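Local coordinates for protein dihydroxyacetone kinase (PDB 1UN8) that phosphorylates dihydroxyacetone with ATP and a divalent metal ion, giving dihydroxyacetone phosphate in glycerol fermentation, at residues A[89-92]-A[93-97]; A[15-18]-A[19-23]; A[401-405]-A[406-410]; A[279-282]-A[283-287]; A[320-324]-A[325-329]. One frame throughout, in Å; residues are numbered along the deposited sequence.

Overall arrangement
Four of the five contacts fall in the DhaK domain that holds the dihydroxyacetone site, and one in the ATP-binding helical barrel. Contact 2 (helix 12-22) and contact 5 (loop 320-329) are neighbours, with nearest atoms about 5 Å apart, and contact 4 comes within about 7 Å of contact 5. Contact 1 lies further off, its centre 21 Å from that of contact 2, yet both touch the second subunit. The Val91 side chain of contact 1 lies about 7 Å from that of Asp114, and the Val16 side chain of contact 2 about 6 Å from that of Ser59, both substrate-binding. Contact 3, centred 60 to 88 Å from the others, approaches the bound phospholipid, about 7 Å from the Leu408 side chain.

Contact 1 (A[89-92]-A[93-97]); sequences DAVL and TAIQA
Asp89 and Thr93 meet through one carbonyl oxygen that takes two hydrogen bonds. The first is the helical one from Thr93 N to Asp89 O, 2.9 Å and almost straight at 172°. The second comes from the hydroxyl: Thr93 OG1 donates to Asp89 O at 2.9 Å from a position 42° out of the carbonyl plane. The threonine torsion permits this, since chi1 of -62° lays OG1 beside its own backbone N, so that both donors face the preceding turn.

Other i to i+4 backbone bonds continue the helix, among them Gln96 N to Leu92 O at 3.0 Å.

Apolar contact follows the same spacing. Val91 and Ile95 run side by side in the same direction, though the exact place of Ile95 CD1 is doubtful because it crowds Val91 O; Val91 rests on Phe118 and Ile95 on Ala125, both of helix 112-127. One residue further on, and so about 100° round the helix, the Leu92 and Gln96 side chains meet more loosely, Leu92 CG lying 4.1 Å from Gln96 NE2. The amide itself bonds to Tyr130 OH and, through NE2, to Ala344 O of the second subunit.

The arrangement is that of a helix packed against a beta sheet in an alpha/beta domain: Ala94 and Ile95 touch Ile54 of strand 52-59.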
loop_
_atom_site.group_PDB
_atom_site.type_symbol
_atom_site.label_atom_id
_atom_site.label_comp_id
_atom_site.label_asym_id
_atom_site.label_seq_id
_atom_site.Cartn_x
_atom_site.Cartn_y
_atom_site.Cartn_z
ATOM N N ASP A 89 -14.065 24.491 -15.978
ATOM C CA ASP A 89 -15.304 24.730 -15.259
ATOM C C ASP A 89 -15.176 24.246 -13.815
ATOM O O ASP A 89 -15.516 24.955 -12.856
ATOM C CB ASP A 89 -16.423 23.961 -15.948
ATOM C CG ASP A 89 -17.712 24.734 -16.004
ATOM O OD1 ASP A 89 -18.211 25.156 -14.928
ATOM O OD2 ASP A 89 -18.224 24.918 -17.136
ATOM N N ALA A 90 -14.684 23.023 -13.668
ATOM C CA ALA A 90 -14.526 22.444 -12.355
ATOM C C ALA A 90 -13.642 23.293 -11.455
ATOM O O ALA A 90 -14.019 23.602 -10.323
ATOM C CB ALA A 90 -13.957 21.035 -12.478
ATOM N N VAL A 91 -12.469 23.678 -11.952
ATOM C CA VAL A 91 -11.546 24.455 -11.144
ATOM C C VAL A 91 -12.174 25.768 -10.711
ATOM O O VAL A 91 -12.069 26.163 -9.548
ATOM C CB VAL A 91 -10.218 24.740 -11.898
ATOM C CG1 VAL A 91 -9.277 25.572 -11.015
ATOM C CG2 VAL A 91 -9.543 23.432 -12.273
ATOM N N LEU A 92 -12.839 26.438 -11.643
ATOM C CA LEU A 92 -13.473 27.711 -11.326
ATOM C C LEU A 92 -14.476 27.509 -10.193
ATOM O O LEU A 92 -14.440 28.215 -9.178
ATOM C CB LEU A 92 -14.186 28.271 -12.560
ATOM C CG LEU A 92 -14.811 29.660 -12.390
ATOM C CD1 LEU A 92 -13.771 30.626 -11.827
ATOM C CD2 LEU A 92 -15.348 30.155 -13.734
ATOM N N THR A 93 -15.362 26.531 -10.373
ATOM C CA THR A 93 -16.377 26.214 -9.386
ATOM C C THR A 93 -15.797 26.104 -7.989
ATOM O O THR A 93 -16.405 26.563 -7.021
ATOM C CB THR A 93 -17.073 24.904 -9.739
ATOM O OG1 THR A 93 -17.719 25.047 -11.007
ATOM C CG2 THR A 93 -18.096 24.536 -8.686
ATOM N N ALA A 94 -14.625 25.494 -7.870
ATOM C CA ALA A 94 -13.994 25.355 -6.560
ATOM C C ALA A 94 -13.545 26.709 -6.011
ATOM O O ALA A 94 -13.709 26.994 -4.831
ATOM C CB ALA A 94 -12.801 24.414 -6.658
ATOM N N ILE A 95 -12.969 27.532 -6.876
ATOM C CA ILE A 95 -12.479 28.850 -6.486
ATOM C C ILE A 95 -13.632 29.670 -5.902
ATOM O O ILE A 95 -13.550 30.167 -4.777
ATOM C CB ILE A 95 -11.865 29.606 -7.715
ATOM C CG1 ILE A 95 -10.423 29.144 -7.968
ATOM C CG2 ILE A 95 -11.869 31.114 -7.458
ATOM C CD1 ILE A 95 -10.235 27.647 -7.925
ATOM N N GLN A 96 -14.704 29.798 -6.679
ATOM C CA GLN A 96 -15.884 30.547 -6.266
ATOM C C GLN A 96 -16.535 29.961 -5.020
ATOM O O GLN A 96 -17.145 30.684 -4.229
ATOM C CB GLN A 96 -16.927 30.535 -7.375
ATOM C CG GLN A 96 -16.483 31.158 -8.666
ATOM C CD GLN A 96 -17.652 31.776 -9.396
ATOM O OE1 GLN A 96 -18.154 32.832 -8.996
ATOM N NE2 GLN A 96 -18.108 31.117 -10.458
ATOM N N ALA A 97 -16.412 28.654 -4.850
ATOM C CA ALA A 97 -17.038 27.990 -3.728
ATOM C C ALA A 97 -16.371 28.160 -2.374
ATOM O O ALA A 97 -17.043 28.111 -1.347
ATOM C CB ALA A 97 -17.174 26.521 -4.037
#

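Contact 2 (A[15-18]-A[19-23]); sequences DVID and GAIIA
Ile17 and Ile21 stand one turn apart with nearly matching first torsions, chi1 -62° and -53°, which place CG1 of each beside its own backbone N and CG2 beside its carbonyl carbon. The branch of Ile17 next to its carbonyl thus faces the branch of Ile21 next to its nitrogen, and Ile17 CG2 comes to 4.2 Å from Ile21 CG1. This is a modest apolar touch, and both side chains continue onto strand 29-32, Ile17 on Arg31 and Ile21 on Leu29.

The backbone beneath is regular helix. Gly19 N bonds to Asp15 O at 3.0 Å and Ala20 N to Val16 O at 2.9 Å, the latter less straight. Ile21 N reaches Ile17 O at 3.0 Å, while Ile22 N meets Asp18 O at 2.9 Å with an angle of 174°. The methylene of Ile22 lies over the same carbonyl, its CG1 3.0 Å from Asp18 O. Ala23 then leaves helical geometry, although its N still bonds to Gly19 O at 3.2 Å.

The two acidic side chains find their partners beyond the helix. Asp18 OD1 forms a salt bridge with Arg31, and Asp15 OD1 forms one with Arg274 of the second subunit, whose Ile271 and Ile336 also pack on this helix. Such pairing would be expected to favour the charged carboxylates.

The whole is the last two turns of a helix buried at the dimer interface, with Ile17 and Ile21 on the edge strand 29-32 and Val16, Ile22 and the aspartates toward the second subunit.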
loop_
_atom_site.group_PDB
_atom_site.type_symbol
_atom_site.label_atom_id
_atom_site.label_comp_id
_atom_site.label_asym_id
_atom_site.label_seq_id
_atom_site.Cartn_x
_atom_site.Cartn_y
_atom_site.Cartn_z
ATOM N N ASP A 15 -16.712 7.262 -7.123
ATOM C CA ASP A 15 -16.739 6.226 -6.102
ATOM C C ASP A 15 -15.531 6.334 -5.148
ATOM O O ASP A 15 -15.654 6.096 -3.937
ATOM C CB ASP A 15 -16.799 4.836 -6.755
ATOM C CG ASP A 15 -18.105 4.607 -7.528
ATOM O OD1 ASP A 15 -19.142 5.181 -7.134
ATOM O OD2 ASP A 15 -18.103 3.839 -8.516
ATOM N N VAL A 16 -14.368 6.706 -5.685
ATOM C CA VAL A 16 -13.168 6.854 -4.866
ATOM C C VAL A 16 -13.406 7.950 -3.834
ATOM O O VAL A 16 -13.063 7.812 -2.667
ATOM C CB VAL A 16 -11.921 7.229 -5.739
ATOM C CG1 VAL A 16 -10.781 7.722 -4.861
ATOM C CG2 VAL A 16 -11.466 6.025 -6.532
ATOM N N ILE A 17 -13.998 9.050 -4.278
ATOM C CA ILE A 17 -14.291 10.182 -3.404
ATOM C C ILE A 17 -15.231 9.739 -2.257
ATOM O O ILE A 17 -14.953 9.999 -1.074
ATOM C CB ILE A 17 -14.940 11.341 -4.213
ATOM C CG1 ILE A 17 -13.955 11.844 -5.294
ATOM C CG2 ILE A 17 -15.423 12.437 -3.235
ATOM C CD1 ILE A 17 -13.604 13.290 -5.236
ATOM N N ASP A 18 -16.329 9.058 -2.604
ATOM C CA ASP A 18 -17.270 8.581 -1.585
ATOM C C ASP A 18 -16.527 7.735 -0.552
ATOM O O ASP A 18 -16.695 7.910 0.664
ATOM C CB ASP A 18 -18.410 7.771 -2.222
ATOM C CG ASP A 18 -19.383 8.653 -3.006
ATOM O OD1 ASP A 18 -19.587 9.817 -2.596
ATOM O OD2 ASP A 18 -19.954 8.196 -4.020
ATOM N N GLY A 19 -15.683 6.834 -1.033
ATOM C CA GLY A 19 -14.934 6.009 -0.111
ATOM C C GLY A 19 -14.005 6.810 0.778
ATOM O O GLY A 19 -13.831 6.478 1.951
ATOM N N ALA A 20 -13.405 7.866 0.239
ATOM C CA ALA A 20 -12.472 8.684 1.019
ATOM C C ALA A 20 -13.188 9.391 2.156
ATOM O O ALA A 20 -12.664 9.529 3.260
ATOM C CB ALA A 20 -11.805 9.710 0.116
ATOM N N ILE A 21 -14.395 9.854 1.854
ATOM C CA ILE A 21 -15.226 10.543 2.810
ATOM C C ILE A 21 -15.677 9.556 3.888
ATOM O O ILE A 21 -15.545 9.815 5.084
ATOM C CB ILE A 21 -16.500 11.114 2.145
ATOM C CG1 ILE A 21 -16.144 11.971 0.916
ATOM C CG2 ILE A 21 -17.235 11.976 3.159
ATOM C CD1 ILE A 21 -16.105 13.458 1.115
ATOM N N ILE A 22 -16.248 8.430 3.450
ATOM C CA ILE A 22 -16.740 7.395 4.365
ATOM C C ILE A 22 -15.701 7.032 5.423
ATOM O O ILE A 22 -16.047 6.664 6.552
ATOM C CB ILE A 22 -17.105 6.066 3.630
ATOM C CG1 ILE A 22 -18.230 6.273 2.608
ATOM C CG2 ILE A 22 -17.516 5.025 4.657
ATOM C CD1 ILE A 22 -19.567 6.596 3.223
ATOM N N ALA A 23 -14.425 7.136 5.065
ATOM C CA ALA A 23 -13.354 6.772 5.994
ATOM C C ALA A 23 -12.640 7.950 6.627
ATOM O O ALA A 23 -11.641 7.763 7.325
ATOM C CB ALA A 23 -12.340 5.888 5.296
#

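Contact 3 (A[401-405]-A[406-410]); sequences SLLHR and QQLPL
Leu402, Leu403 and Leu408 form the compact side of this helix end. Leu408 reaches back over the last turn and divides its two methyl groups between the other leucines: CD2 lies 3.4 Å from Leu402 CB, and CD1 lies 3.6 Å from Leu403 CB. The Leu402 and Leu408 side chains cross at about a right angle. Leu403, with CG turned anti to the backbone N (chi1 174°), extends CD1 to within 3.9 Å of Leu410 CD2, so this leucine meets two residues of the returning chain. Helices 356-371 and 413-427 extend the cluster, through Val362 beside Leu403 and Leu419 beside Leu408.

The opposite character belongs to Arg405, Gln406 and His404, which are exposed; Arg405 and His404 make polar contacts through their side chains. Arg405 folds back along the helix, bent at chi3 (-88°), and grips one hydroxyl oxygen side-on: NE lies 3.0 Å and NH2 3.1 Å from Ser401 OG, which sits close to the guanidinium plane. Gln407 NE2 donates to Arg405 O at 3.3 Å, a longer bond in the plane of its amide. His404 NE2 bonds to Glu363 of helix 356-371.

Two backbone bonds join the halves. Gln407 N donates to Leu402 O at 2.9 Å, and Gln406 N to Leu403 O at 3.0 Å, the latter from well above the carbonyl plane. With Gln406 at positive phi (45°), this pair is the signature of a Schellman motif, here closing helix 388-404 of the alpha-helical barrel that binds the phospholipid.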
loop_
_atom_site.group_PDB
_atom_site.type_symbol
_atom_site.label_atom_id
_atom_site.label_comp_id
_atom_site.label_asym_id
_atom_site.label_seq_id
_atom_site.Cartn_x
_atom_site.Cartn_y
_atom_site.Cartn_z
ATOM N N SER A 401 21.988 -45.039 20.552
ATOM C CA SER A 401 23.386 -44.681 20.724
ATOM C C SER A 401 23.586 -44.258 22.176
ATOM O O SER A 401 24.367 -44.866 22.908
ATOM C CB SER A 401 23.750 -43.529 19.786
ATOM O OG SER A 401 25.113 -43.175 19.934
ATOM N N LEU A 402 22.871 -43.221 22.596
ATOM C CA LEU A 402 22.974 -42.749 23.970
ATOM C C LEU A 402 22.837 -43.918 24.931
ATOM O O LEU A 402 23.560 -44.006 25.917
ATOM C CB LEU A 402 21.893 -41.713 24.259
ATOM C CG LEU A 402 22.148 -40.357 23.595
ATOM C CD1 LEU A 402 20.934 -39.448 23.743
ATOM C CD2 LEU A 402 23.386 -39.730 24.224
ATOM N N LEU A 403 21.907 -44.821 24.647
ATOM C CA LEU A 403 21.726 -45.983 25.507
ATOM C C LEU A 403 23.002 -46.817 25.523
ATOM O O LEU A 403 23.521 -47.151 26.589
ATOM C CB LEU A 403 20.582 -46.862 25.007
ATOM C CG LEU A 403 20.440 -48.182 25.784
ATOM C CD1 LEU A 403 19.876 -47.883 27.171
ATOM C CD2 LEU A 403 19.535 -49.161 25.034
ATOM N N HIS A 404 23.496 -47.154 24.332
ATOM C CA HIS A 404 24.701 -47.964 24.190
ATOM C C HIS A 404 25.968 -47.323 24.766
ATOM O O HIS A 404 26.941 -48.016 25.061
ATOM C CB HIS A 404 24.925 -48.312 22.714
ATOM C CG HIS A 404 23.877 -49.216 22.140
ATOM N ND1 HIS A 404 23.567 -49.235 20.795
ATOM C CD2 HIS A 404 23.045 -50.108 22.731
ATOM C CE1 HIS A 404 22.586 -50.096 20.584
ATOM N NE2 HIS A 404 22.251 -50.639 21.741
ATOM N N ARG A 405 25.956 -46.004 24.922
ATOM C CA ARG A 405 27.099 -45.282 25.477
ATOM C C ARG A 405 26.869 -45.000 26.962
ATOM O O ARG A 405 27.496 -44.113 27.535
ATOM C CB ARG A 405 27.298 -43.949 24.742
ATOM C CG ARG A 405 27.883 -44.050 23.344
ATOM C CD ARG A 405 28.130 -42.661 22.786
ATOM N NE ARG A 405 26.958 -42.126 22.099
ATOM C CZ ARG A 405 26.631 -40.837 22.056
ATOM N NH1 ARG A 405 27.386 -39.936 22.676
ATOM N NH2 ARG A 405 25.555 -40.447 21.377
ATOM N N GLN A 406 25.971 -45.766 27.578
ATOM C CA GLN A 406 25.626 -45.594 28.992
ATOM C C GLN A 406 25.414 -44.126 29.344
ATOM O O GLN A 406 25.776 -43.683 30.429
ATOM C CB GLN A 406 26.713 -46.172 29.900
ATOM C CG GLN A 406 26.892 -47.674 29.790
ATOM C CD GLN A 406 27.748 -48.069 28.604
ATOM O OE1 GLN A 406 28.952 -47.799 28.577
ATOM N NE2 GLN A 406 27.130 -48.708 27.608
ATOM N N GLN A 407 24.805 -43.384 28.426
ATOM C CA GLN A 407 24.572 -41.955 28.624
ATOM C C GLN A 407 23.158 -41.553 29.045
ATOM O O GLN A 407 22.897 -40.372 29.276
ATOM C CB GLN A 407 24.942 -41.199 27.342
ATOM C CG GLN A 407 26.429 -41.170 27.050
ATOM C CD GLN A 407 27.201 -40.439 28.133
ATOM O OE1 GLN A 407 27.035 -39.229 28.321
ATOM N NE2 GLN A 407 28.037 -41.174 28.865
ATOM N N LEU A 408 22.256 -42.520 29.158
ATOM C CA LEU A 408 20.872 -42.217 29.522
ATOM C C LEU A 408 20.563 -42.267 31.012
ATOM O O LEU A 408 21.058 -43.129 31.733
ATOM C CB LEU A 408 19.919 -43.172 28.797
ATOM C CG LEU A 408 19.921 -43.177 27.271
ATOM C CD1 LEU A 408 18.892 -44.182 26.778
ATOM C CD2 LEU A 408 19.612 -41.782 26.756
ATOM N N PRO A 409 19.730 -41.334 31.492
ATOM C CA PRO A 409 19.340 -41.276 32.903
ATOM C C PRO A 409 18.241 -42.311 33.124
ATOM O O PRO A 409 17.167 -41.998 33.646
ATOM C CB PRO A 409 18.820 -39.853 33.048
ATOM C CG PRO A 409 18.151 -39.629 31.720
ATOM C CD PRO A 409 19.167 -40.196 30.742
ATOM N N LEU A 410 18.525 -43.539 32.702
ATOM C CA LEU A 410 17.590 -44.655 32.790
ATOM C C LEU A 410 16.825 -44.818 34.101
ATOM O O LEU A 410 15.728 -45.374 34.115
ATOM C CB LEU A 410 18.328 -45.965 32.497
ATOM C CG LEU A 410 18.986 -46.120 31.127
ATOM C CD1 LEU A 410 19.853 -47.379 31.105
ATOM C CD2 LEU A 410 17.911 -46.183 30.054
#

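Contact 4 (A[279-282]-A[283-287]); sequences SPLH and SRIDW
Leu281 and Ile285 meet across the turn at about a right angle, with Leu281 CG 3.9 Å from Ile285 CD1. Leu281 CG is anti to its backbone N (chi1 -174°), while Ile285 CG1 lies beside its own N, which turns that branch back toward the preceding carbonyls.

Two backbone bonds hold this pair at its spacing. Arg284 N donates to Leu281 O at 3.2 Å and Ile285 N to His282 O at 3.2 Å, the second with an N-H...O angle of 168°. Each spans three residues, as in a 3-10 turn, and each donor approaches from above the carbonyl plane. A water adds a further bridge, lying 2.9 Å from Pro280 O, to which it donates, and 2.7 Å from Ser283 OG.

Outside this shell, Arg284 NE bonds to Gly252 O and NH2 to Pro249 O, anchoring the arginine to the chain before strand 254-260. Asp286 OD2 makes a salt bridge with Arg253.

The turn carries the chain from helix 266-277 into strand 285-292, an outer strand of its sheet within the chain. Leu281 packs on Val241 and Leu245 of helix 233-247, while Ile285 lies on Val256 of the neighbouring parallel strand 254-260.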
loop_
_atom_site.group_PDB
_atom_site.type_symbol
_atom_site.label_atom_id
_atom_site.label_comp_id
_atom_site.label_asym_id
_atom_site.label_seq_id
_atom_site.Cartn_x
_atom_site.Cartn_y
_atom_site.Cartn_z
ATOM N N SER A 279 22.514 5.442 3.934
ATOM C CA SER A 279 23.084 6.129 2.787
ATOM C C SER A 279 23.873 7.354 3.229
ATOM O O SER A 279 23.743 7.817 4.358
ATOM C CB SER A 279 21.976 6.539 1.806
ATOM O OG SER A 279 21.203 7.611 2.314
ATOM N N PRO A 280 24.719 7.886 2.339
ATOM C CA PRO A 280 25.521 9.066 2.656
ATOM C C PRO A 280 24.635 10.249 3.029
ATOM O O PRO A 280 25.121 11.267 3.520
ATOM C CB PRO A 280 26.291 9.315 1.363
ATOM C CG PRO A 280 26.417 7.948 0.781
ATOM C CD PRO A 280 25.057 7.364 1.006
ATOM N N LEU A 281 23.333 10.104 2.802
ATOM C CA LEU A 281 22.367 11.158 3.094
ATOM C C LEU A 281 21.993 11.167 4.571
ATOM O O LEU A 281 21.469 12.144 5.107
ATOM C CB LEU A 281 21.125 10.930 2.244
ATOM C CG LEU A 281 20.013 11.962 2.256
ATOM C CD1 LEU A 281 20.557 13.307 1.839
ATOM C CD2 LEU A 281 18.930 11.520 1.303
ATOM N N HIS A 282 22.297 10.047 5.212
ATOM C CA HIS A 282 22.019 9.786 6.618
ATOM C C HIS A 282 22.331 10.870 7.656
ATOM O O HIS A 282 21.452 11.262 8.430
ATOM C CB HIS A 282 22.717 8.464 6.979
ATOM C CG HIS A 282 23.143 8.350 8.410
ATOM N ND1 HIS A 282 22.246 8.322 9.459
ATOM C CD2 HIS A 282 24.374 8.223 8.962
ATOM C CE1 HIS A 282 22.908 8.180 10.595
ATOM N NE2 HIS A 282 24.199 8.118 10.321
ATOM N N SER A 283 23.572 11.350 7.675
ATOM C CA SER A 283 24.005 12.349 8.650
ATOM C C SER A 283 23.324 13.711 8.596
ATOM O O SER A 283 23.592 14.557 9.437
ATOM C CB SER A 283 25.516 12.560 8.546
ATOM O OG SER A 283 25.873 13.067 7.270
ATOM N N ARG A 284 22.444 13.931 7.629
ATOM C CA ARG A 284 21.783 15.228 7.515
ATOM C C ARG A 284 20.285 15.135 7.708
ATOM O O ARG A 284 19.589 16.134 7.608
ATOM C CB ARG A 284 22.077 15.839 6.143
ATOM C CG ARG A 284 23.558 16.000 5.859
ATOM C CD ARG A 284 23.811 16.474 4.440
ATOM N NE ARG A 284 23.095 17.707 4.141
ATOM C CZ ARG A 284 23.039 18.255 2.935
ATOM N NH1 ARG A 284 23.662 17.679 1.920
ATOM N NH2 ARG A 284 22.341 19.365 2.741
ATOM N N ILE A 285 19.793 13.932 7.982
ATOM C CA ILE A 285 18.368 13.705 8.180
ATOM C C ILE A 285 17.912 13.952 9.608
ATOM O O ILE A 285 18.461 13.373 10.543
ATOM C CB ILE A 285 17.970 12.252 7.850
ATOM C CG1 ILE A 285 18.610 11.809 6.531
ATOM C CG2 ILE A 285 16.450 12.148 7.774
ATOM C CD1 ILE A 285 17.706 11.726 5.387
ATOM N N ASP A 286 16.888 14.784 9.780
ATOM C CA ASP A 286 16.365 15.053 11.118
ATOM C C ASP A 286 14.942 14.550 11.205
ATOM O O ASP A 286 14.376 14.439 12.292
ATOM C CB ASP A 286 16.392 16.554 11.461
ATOM C CG ASP A 286 17.804 17.084 11.662
ATOM O OD1 ASP A 286 18.654 16.319 12.172
ATOM O OD2 ASP A 286 18.059 18.264 11.326
ATOM N N TRP A 287 14.357 14.259 10.047
ATOM C CA TRP A 287 12.998 13.753 10.014
ATOM C C TRP A 287 12.710 12.826 8.834
ATOM O O TRP A 287 13.244 13.003 7.745
ATOM C CB TRP A 287 11.980 14.901 9.984
ATOM C CG TRP A 287 12.126 15.911 11.085
ATOM C CD1 TRP A 287 12.798 17.102 11.023
ATOM C CD2 TRP A 287 11.601 15.815 12.413
ATOM N NE1 TRP A 287 12.722 17.750 12.228
ATOM C CE2 TRP A 287 11.995 16.983 13.102
ATOM C CE3 TRP A 287 10.836 14.856 13.089
ATOM C CZ2 TRP A 287 11.653 17.217 14.437
ATOM C CZ3 TRP A 287 10.497 15.086 14.414
ATOM C CH2 TRP A 287 10.906 16.258 15.075
HETATM O O HOH W 1 26.221 10.633 6.105
#

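Contact 5 (A[320-324]-A[325-329]); sequences TEVET and SNWPT
Thr324 OG1 accepts from Trp327 N at 3.2 Å with an N-H...O angle of 148°, a side-chain to backbone bond that closes the bend three residues along. The hydroxyl is placed for it by chi1 of 59°, which sets OG1 between the backbone N and the carbonyl carbon of Thr324. The same oxygen lies 3.1 Å from Trp327 CB, so the start of the tryptophan side chain shares the space beside the hydroxyl.

Val322 supplies the apolar half of the contact. Its CG2 is 3.8 Å from Trp327 CD1 and equally close to Trp327 CB, and the two side chains cross at about a right angle; the methyl approaches the indole obliquely. Trp327 extends its ring into this position with CG anti to the backbone N (chi1 172°). On one face of the indole sits Pro328 CD, 3.5 Å above the plane and offset toward the rim.

At the pyrrole nitrogen a water joins the two arms of the loop. Trp327 NE1 donates to it at 3.2 Å, and the water donates to Thr320 O at 3.1 Å; both bonds are long, which suggests a modest link. Thr320 O also accepts from Lys160, whose charge makes a cation-pi contact with the indole.

The loop follows helix 314-319 and doubles back over helix 155-167, where Trp327 rests on Ile156 and Leu157 and Val322 on Lys160. Its bend is tied to further loops by backbone bonds of Asn326 with Gly67 and Glu323 with Lys71.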
loop_
_atom_site.group_PDB
_atom_site.type_symbol
_atom_site.label_atom_id
_atom_site.label_comp_id
_atom_site.label_asym_id
_atom_site.label_seq_id
_atom_site.Cartn_x
_atom_site.Cartn_y
_atom_site.Cartn_z
ATOM N N THR A 320 4.011 21.083 12.285
ATOM C CA THR A 320 2.743 21.492 12.871
ATOM C C THR A 320 1.671 20.462 12.603
ATOM O O THR A 320 1.588 19.923 11.507
ATOM C CB THR A 320 2.275 22.837 12.312
ATOM O OG1 THR A 320 2.083 22.729 10.896
ATOM C CG2 THR A 320 3.310 23.916 12.587
ATOM N N GLU A 321 0.848 20.179 13.603
ATOM C CA GLU A 321 -0.219 19.210 13.411
ATOM C C GLU A 321 -1.256 19.813 12.481
ATOM O O GLU A 321 -1.472 21.026 12.480
ATOM C CB GLU A 321 -0.891 18.867 14.742
ATOM C CG GLU A 321 0.050 18.365 15.820
ATOM C CD GLU A 321 -0.685 17.985 17.103
ATOM O OE1 GLU A 321 -1.461 18.821 17.627
ATOM O OE2 GLU A 321 -0.484 16.851 17.589
ATOM N N VAL A 322 -1.888 18.965 11.677
ATOM C CA VAL A 322 -2.944 19.411 10.770
ATOM C C VAL A 322 -4.091 18.423 10.937
ATOM O O VAL A 322 -3.970 17.475 11.714
ATOM C CB VAL A 322 -2.461 19.430 9.297
ATOM C CG1 VAL A 322 -1.290 20.392 9.154
ATOM C CG2 VAL A 322 -2.049 18.024 8.855
ATOM N N GLU A 323 -5.197 18.636 10.235
ATOM C CA GLU A 323 -6.323 17.716 10.341
ATOM C C GLU A 323 -6.718 17.187 8.975
ATOM O O GLU A 323 -7.633 17.710 8.336
ATOM C CB GLU A 323 -7.528 18.405 10.966
ATOM C CG GLU A 323 -7.203 19.158 12.222
ATOM C CD GLU A 323 -8.442 19.646 12.924
ATOM O OE1 GLU A 323 -9.446 19.941 12.226
ATOM O OE2 GLU A 323 -8.399 19.737 14.172
ATOM N N THR A 324 -6.031 16.141 8.533
ATOM C CA THR A 324 -6.323 15.541 7.237
ATOM C C THR A 324 -6.392 14.022 7.342
ATOM O O THR A 324 -5.949 13.431 8.327
ATOM C CB THR A 324 -5.247 15.916 6.202
ATOM O OG1 THR A 324 -3.965 15.456 6.659
ATOM C CG2 THR A 324 -5.201 17.430 6.003
ATOM N N SER A 325 -6.939 13.390 6.314
ATOM C CA SER A 325 -7.057 11.942 6.330
ATOM C C SER A 325 -5.733 11.218 6.244
ATOM O O SER A 325 -5.609 10.097 6.735
ATOM C CB SER A 325 -7.924 11.461 5.171
ATOM O OG SER A 325 -9.230 12.010 5.236
ATOM N N ASN A 326 -4.724 11.835 5.613
ATOM C CA ASN A 326 -3.485 11.084 5.404
ATOM C C ASN A 326 -2.128 11.737 5.694
ATOM O O ASN A 326 -1.100 11.131 5.409
ATOM C CB ASN A 326 -3.484 10.566 3.963
ATOM C CG ASN A 326 -4.656 9.670 3.671
ATOM O OD1 ASN A 326 -4.612 8.466 3.889
ATOM N ND2 ASN A 326 -5.720 10.262 3.147
ATOM N N TRP A 327 -2.082 12.948 6.242
ATOM C CA TRP A 327 -0.773 13.522 6.524
ATOM C C TRP A 327 -0.121 12.648 7.576
ATOM O O TRP A 327 -0.729 12.336 8.601
ATOM C CB TRP A 327 -0.883 15.006 6.944
ATOM C CG TRP A 327 0.430 15.521 7.414
ATOM C CD1 TRP A 327 0.856 15.656 8.706
ATOM C CD2 TRP A 327 1.532 15.900 6.585
ATOM N NE1 TRP A 327 2.159 16.090 8.732
ATOM C CE2 TRP A 327 2.601 16.249 7.446
ATOM C CE3 TRP A 327 1.726 15.977 5.199
ATOM C CZ2 TRP A 327 3.847 16.668 6.964
ATOM C CZ3 TRP A 327 2.961 16.393 4.720
ATOM C CH2 TRP A 327 4.008 16.734 5.602
ATOM N N PRO A 328 1.137 12.249 7.328
ATOM C CA PRO A 328 1.893 11.446 8.289
ATOM C C PRO A 328 2.782 12.311 9.175
ATOM O O PRO A 328 3.499 13.178 8.681
ATOM C CB PRO A 328 2.708 10.546 7.389
ATOM C CG PRO A 328 3.086 11.499 6.295
ATOM C CD PRO A 328 1.815 12.279 6.023
ATOM N N THR A 329 2.736 12.068 10.479
ATOM C CA THR A 329 3.543 12.819 11.424
ATOM C C THR A 329 5.010 12.465 11.255
ATOM O O THR A 329 5.401 11.316 11.444
ATOM C CB THR A 329 3.131 12.501 12.876
ATOM O OG1 THR A 329 1.796 12.969 13.096
ATOM C CG2 THR A 329 4.087 13.167 13.874
HETATM O O HOH W 2 3.437 17.381 11.337
#